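Local coordinates for hypothetical protein SO0527 (Shewanella oneidensis, PDB 2BBE) that is of unknown function but belongs to the antibiotic biosynthesis monooxygenase family and may therefore act as a monooxygenase, at residues V69-A72 with A73-H77; I83-Y86 with F87-M91. All blocks are in the same frame, centred on the assembly; numbering follows the deposited sequence. Where two conformers were deposited one is given.

Contact 1 (V69-A72 with A73-H77); sequences VDIA and AFDEH
Asp70 turns its carboxylate back over the start of helix 71-78, where OD1 takes the backbone N-H of Ala73 at 2.9 Å (OD1 to N), nearly along the C-O axis of the carboxylate. This is an N-cap. The group gets there because CG sits between the backbone N and the carbonyl carbon (chi1 57°), which swings OD1 across the first turn although the CB of Asp70 sets out away from it. The same OD1 also rests 3.5 Å from the Ala73 CB. That methyl is met by a second residue before the helix, Val69, whose CG2 lies 3.7 Å from it, an apolar contact beside the polar cap. Further round the turn the CB of Ile71 likewise points away from the residues that follow, but with CG1 anti to the backbone N (chi1 -167°) the bend at chi2 returns CD1 to 3.9 Å from Phe74 CD2, approaching the ring obliquely. The isoleucine and phenylalanine side chains both touch Ile14 of strand 8-22, so this edge of the helix lies against the sheet. The Asp75 carboxylate crosses the Ile71 side chain at a slant, OD2 lying 3.9 Å from Ile71 CG1. Under the side chains run three i to i+4 backbone bonds, from Phe74 N to Asp70 O, from Asp75 N to Ile71 O (N to O 2.8 Å) and from Glu76 N to Ala72 O. Asp70 therefore binds the first turn twice, through its carboxylate and through its carbonyl. Its carboxylate supplies an acceptor to a first-turn N-H, and a negative charge at this end would be expected to interact well with the helix dipole.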
loop_
_atom_site.group_PDB
_atom_site.type_symbol
_atom_site.label_atom_id
_atom_site.label_comp_id
_atom_site.label_asym_id
_atom_site.label_seq_id
_atom_site.Cartn_x
_atom_site.Cartn_y
_atom_site.Cartn_z
ATOM N N VAL A 69 7.427 -5.173 9.373
ATOM C CA VAL A 69 8.486 -4.170 9.522
ATOM C C VAL A 69 9.892 -4.804 9.575
ATOM O O VAL A 69 10.884 -4.172 9.206
ATOM C CB VAL A 69 8.236 -3.252 10.754
ATOM C CG1 VAL A 69 6.938 -2.445 10.568
ATOM C CG2 VAL A 69 8.185 -4.057 12.026
ATOM N N ASP A 70 9.968 -6.055 10.038
ATOM C CA ASP A 70 11.257 -6.761 10.146
ATOM C C ASP A 70 11.035 -8.216 10.493
ATOM O O ASP A 70 9.903 -8.631 10.675
ATOM C CB ASP A 70 12.227 -6.090 11.142
ATOM C CG ASP A 70 11.658 -5.949 12.563
ATOM O OD1 ASP A 70 10.836 -6.760 13.022
ATOM O OD2 ASP A 70 12.076 -4.987 13.242
ATOM N N ILE A 71 12.118 -8.991 10.557
ATOM C CA ILE A 71 11.998 -10.418 10.805
ATOM C C ILE A 71 11.471 -10.697 12.229
ATOM O O ILE A 71 10.699 -11.612 12.419
ATOM C CB ILE A 71 13.351 -11.179 10.511
ATOM C CG1 ILE A 71 13.125 -12.705 10.476
ATOM C CG2 ILE A 71 14.471 -10.768 11.512
ATOM C CD1 ILE A 71 12.171 -13.131 9.375
ATOM N N ALA A 72 11.842 -9.884 13.217
ATOM C CA ALA A 72 11.250 -10.075 14.557
ATOM C C ALA A 72 9.722 -9.984 14.517
ATOM O O ALA A 72 9.038 -10.790 15.140
ATOM C CB ALA A 72 11.824 -9.114 15.590
ATOM N N ALA A 73 9.184 -9.023 13.764
ATOM C CA ALA A 73 7.731 -8.864 13.671
ATOM C C ALA A 73 7.084 -10.043 12.910
ATOM O O ALA A 73 6.013 -10.507 13.290
ATOM C CB ALA A 73 7.384 -7.538 12.997
ATOM N N PHE A 74 7.747 -10.525 11.863
ATOM C CA PHE A 74 7.293 -11.723 11.140
ATOM C C PHE A 74 7.274 -12.945 12.082
ATOM O O PHE A 74 6.291 -13.682 12.131
ATOM C CB PHE A 74 8.154 -11.986 9.880
ATOM C CG PHE A 74 7.723 -13.212 9.103
ATOM C CD1 PHE A 74 6.538 -13.201 8.358
ATOM C CD2 PHE A 74 8.466 -14.380 9.153
ATOM C CE1 PHE A 74 6.120 -14.337 7.654
ATOM C CE2 PHE A 74 8.046 -15.527 8.447
ATOM C CZ PHE A 74 6.876 -15.492 7.699
ATOM N N ASP A 75 8.357 -13.145 12.838
ATOM C CA ASP A 75 8.448 -14.274 13.786
ATOM C C ASP A 75 7.372 -14.190 14.875
ATOM O O ASP A 75 6.750 -15.213 15.247
ATOM C CB ASP A 75 9.851 -14.337 14.409
ATOM C CG ASP A 75 10.927 -14.769 13.411
ATOM O OD1 ASP A 75 10.599 -15.273 12.314
ATOM O OD2 ASP A 75 12.116 -14.607 13.731
ATOM N N GLU A 76 7.136 -12.976 15.378
ATOM C CA GLU A 76 6.068 -12.727 16.356
ATOM C C GLU A 76 4.702 -13.136 15.792
ATOM O O GLU A 76 3.917 -13.810 16.470
ATOM C CB GLU A 76 6.049 -11.243 16.783
ATOM C CG GLU A 76 5.021 -10.907 17.878
ATOM C CD GLU A 76 5.259 -9.554 18.539
ATOM O OE1 GLU A 76 6.371 -9.003 18.404
ATOM O OE2 GLU A 76 4.338 -9.045 19.215
ATOM N N HIS A 77 4.426 -12.719 14.550
ATOM C CA HIS A 77 3.197 -13.082 13.848
ATOM C C HIS A 77 3.039 -14.605 13.771
ATOM O O HIS A 77 1.972 -15.136 14.090
ATOM C CB HIS A 77 3.182 -12.501 12.418
ATOM C CG HIS A 77 2.148 -13.126 11.532
ATOM N ND1 HIS A 77 0.796 -12.891 11.684
ATOM C CD2 HIS A 77 2.265 -13.979 10.485
ATOM C CE1 HIS A 77 0.125 -13.577 10.777
ATOM N NE2 HIS A 77 0.993 -14.241 10.035
#

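Contact 2 (I83-Y86 with F87-M91); sequences IQHY and FHQVM
Tyr86 and Met91 meet through the flat of the phenol ring: Met91 CB lies over one face, towards the rim, and CG comes to 3.5 Å from Tyr86 OH. The sulfur continues past the ring obliquely, SD being 4.8 Å from the Tyr86 ring centroid, a Met-aromatic contact. Val90 reaches the same ring from its CD1 side, with CB 3.8 Å from Tyr86 CD1, while its other branch, CG2, touches His85 CD2. With CG of Tyr86 anti to the backbone N (chi1 168°), the ring comes within reach of both Val90 and Met91. Gln89 lays its CB over the imidazole of His85, 4.0 Å from the ring centroid, as a CH-pi contact. The backbone that spaces these groups contains a wider pi-type turn at 87-90 within helix 81-94. His85 O accepts from both Gln89 N (2.8 Å) and Val90 N (3.3 Å), and Met91 N then bonds Tyr86 O, five residues back, at 2.8 Å and nearly straight (173°). This i to i+5 step brings Met91 round to the tyrosine. Farther out, the Tyr86 ring packs edge-to-face with Phe20 and against Leu30 and Leu34 of helix 27-35, and Met91 touches Phe98 of strand 95-107.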
loop_
_atom_site.group_PDB
_atom_site.type_symbol
_atom_site.label_atom_id
_atom_site.label_comp_id
_atom_site.label_asym_id
_atom_site.label_seq_id
_atom_site.Cartn_x
_atom_site.Cartn_y
_atom_site.Cartn_z
ATOM N N ILE A 83 -2.517 -18.254 14.510
ATOM C CA ILE A 83 -1.721 -18.668 13.359
ATOM C C ILE A 83 -1.280 -20.112 13.554
ATOM O O ILE A 83 -1.402 -20.910 12.637
ATOM C CB ILE A 83 -0.518 -17.685 13.102
ATOM C CG1 ILE A 83 -1.027 -16.229 13.019
ATOM C CG2 ILE A 83 0.299 -18.103 11.873
ATOM C CD1 ILE A 83 -2.127 -15.960 11.971
ATOM N N GLN A 84 -0.781 -20.446 14.754
ATOM C CA GLN A 84 -0.381 -21.808 15.047
ATOM C C GLN A 84 -1.588 -22.769 15.006
ATOM O O GLN A 84 -1.468 -23.910 14.526
ATOM C CB GLN A 84 0.383 -21.887 16.382
ATOM C CG GLN A 84 1.627 -20.956 16.483
ATOM C CD GLN A 84 2.936 -21.573 15.966
ATOM O OE1 GLN A 84 3.967 -21.493 16.632
ATOM N NE2 GLN A 84 2.900 -22.174 14.780
ATOM N N HIS A 85 -2.744 -22.316 15.488
ATOM C CA HIS A 85 -3.960 -23.116 15.408
ATOM C C HIS A 85 -4.331 -23.392 13.941
ATOM O O HIS A 85 -4.685 -24.521 13.573
ATOM C CB HIS A 85 -5.123 -22.401 16.097
ATOM C CG HIS A 85 -6.419 -23.133 15.972
ATOM N ND1 HIS A 85 -6.717 -24.242 16.738
ATOM C CD2 HIS A 85 -7.480 -22.943 15.155
ATOM C CE1 HIS A 85 -7.913 -24.693 16.409
ATOM N NE2 HIS A 85 -8.398 -23.926 15.449
ATOM N N TYR A 86 -4.277 -22.360 13.109
ATOM C CA TYR A 86 -4.496 -22.556 11.680
ATOM C C TYR A 86 -3.545 -23.635 11.101
ATOM O O TYR A 86 -4.012 -24.606 10.500
ATOM C CB TYR A 86 -4.414 -21.239 10.871
ATOM C CG TYR A 86 -4.364 -21.537 9.386
ATOM C CD1 TYR A 86 -5.529 -21.935 8.694
ATOM C CD2 TYR A 86 -3.150 -21.513 8.696
ATOM C CE1 TYR A 86 -5.476 -22.286 7.341
ATOM C CE2 TYR A 86 -3.081 -21.844 7.330
ATOM C CZ TYR A 86 -4.250 -22.230 6.663
ATOM O OH TYR A 86 -4.195 -22.571 5.318
ATOM N N PHE A 87 -2.229 -23.481 11.284
ATOM C CA PHE A 87 -1.235 -24.459 10.746
ATOM C C PHE A 87 -1.481 -25.856 11.258
ATOM O O PHE A 87 -1.557 -26.803 10.477
ATOM C CB PHE A 87 0.240 -24.054 11.040
ATOM C CG PHE A 87 1.227 -25.246 11.150
ATOM C CD1 PHE A 87 1.235 -26.283 10.209
ATOM C CD2 PHE A 87 2.173 -25.290 12.176
ATOM C CE1 PHE A 87 2.130 -27.356 10.316
ATOM C CE2 PHE A 87 3.081 -26.350 12.283
ATOM C CZ PHE A 87 3.058 -27.384 11.349
ATOM N N HIS A 88 -1.602 -25.993 12.582
ATOM C CA HIS A 88 -1.708 -27.306 13.259
ATOM C C HIS A 88 -3.034 -28.018 13.148
ATOM O O HIS A 88 -3.064 -29.242 13.057
ATOM C CB HIS A 88 -1.506 -27.150 14.762
ATOM C CG HIS A 88 -0.089 -26.988 15.169
ATOM N ND1 HIS A 88 0.343 -27.254 16.454
ATOM C CD2 HIS A 88 0.998 -26.581 14.474
ATOM C CE1 HIS A 88 1.646 -27.038 16.523
ATOM N NE2 HIS A 88 2.065 -26.623 15.337
ATOM N N GLN A 89 -4.128 -27.256 13.236
ATOM C CA GLN A 89 -5.448 -27.846 13.373
ATOM C C GLN A 89 -6.336 -27.675 12.140
ATOM O O GLN A 89 -7.088 -28.586 11.791
ATOM C CB GLN A 89 -6.165 -27.309 14.613
ATOM C CG GLN A 89 -5.382 -27.524 15.923
ATOM C CD GLN A 89 -5.157 -28.993 16.212
ATOM O OE1 GLN A 89 -6.035 -29.816 15.951
ATOM N NE2 GLN A 89 -3.981 -29.334 16.768
ATOM N N VAL A 90 -6.248 -26.516 11.493
ATOM C CA VAL A 90 -7.180 -26.208 10.414
ATOM C C VAL A 90 -6.647 -26.715 9.079
ATOM O O VAL A 90 -7.320 -27.437 8.347
ATOM C CB VAL A 90 -7.499 -24.684 10.345
ATOM C CG1 VAL A 90 -8.474 -24.396 9.196
ATOM C CG2 VAL A 90 -8.082 -24.203 11.676
ATOM N N MET A 91 -5.422 -26.330 8.777
ATOM C CA MET A 91 -4.776 -26.680 7.516
ATOM C C MET A 91 -4.831 -28.173 7.132
ATOM O O MET A 91 -5.170 -28.474 5.989
ATOM C CB MET A 91 -3.333 -26.157 7.508
ATOM C CG MET A 91 -2.847 -25.647 6.178
ATOM S SD MET A 91 -1.141 -25.103 6.313
ATOM C CE MET A 91 -0.267 -26.657 6.508
#

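How the contacts relate
Contacts 1 and 2 follow in series on consecutive helices, 71-78 and 81-94, with their centres 18 Å apart. They touch where His77 O packs against Ile83 CG1 (3.4 Å), the last residue of contact 1 against the first of contact 2. Both helices pack on the antiparallel sheet of this dimeric alpha-beta barrel family domain, contact 1 against strand 8-22 and contact 2 against strand 95-107 and helix 27-35. Contact 1 also faces other subunits: Val69 packs on Val69 of the second subunit and Ile71 on Arg56 of the third, whereas contact 2 is touched by no other chain of the assembly. A sulfate about 5 Å from the Ile71 side chain probably comes from the crystallisation liquor.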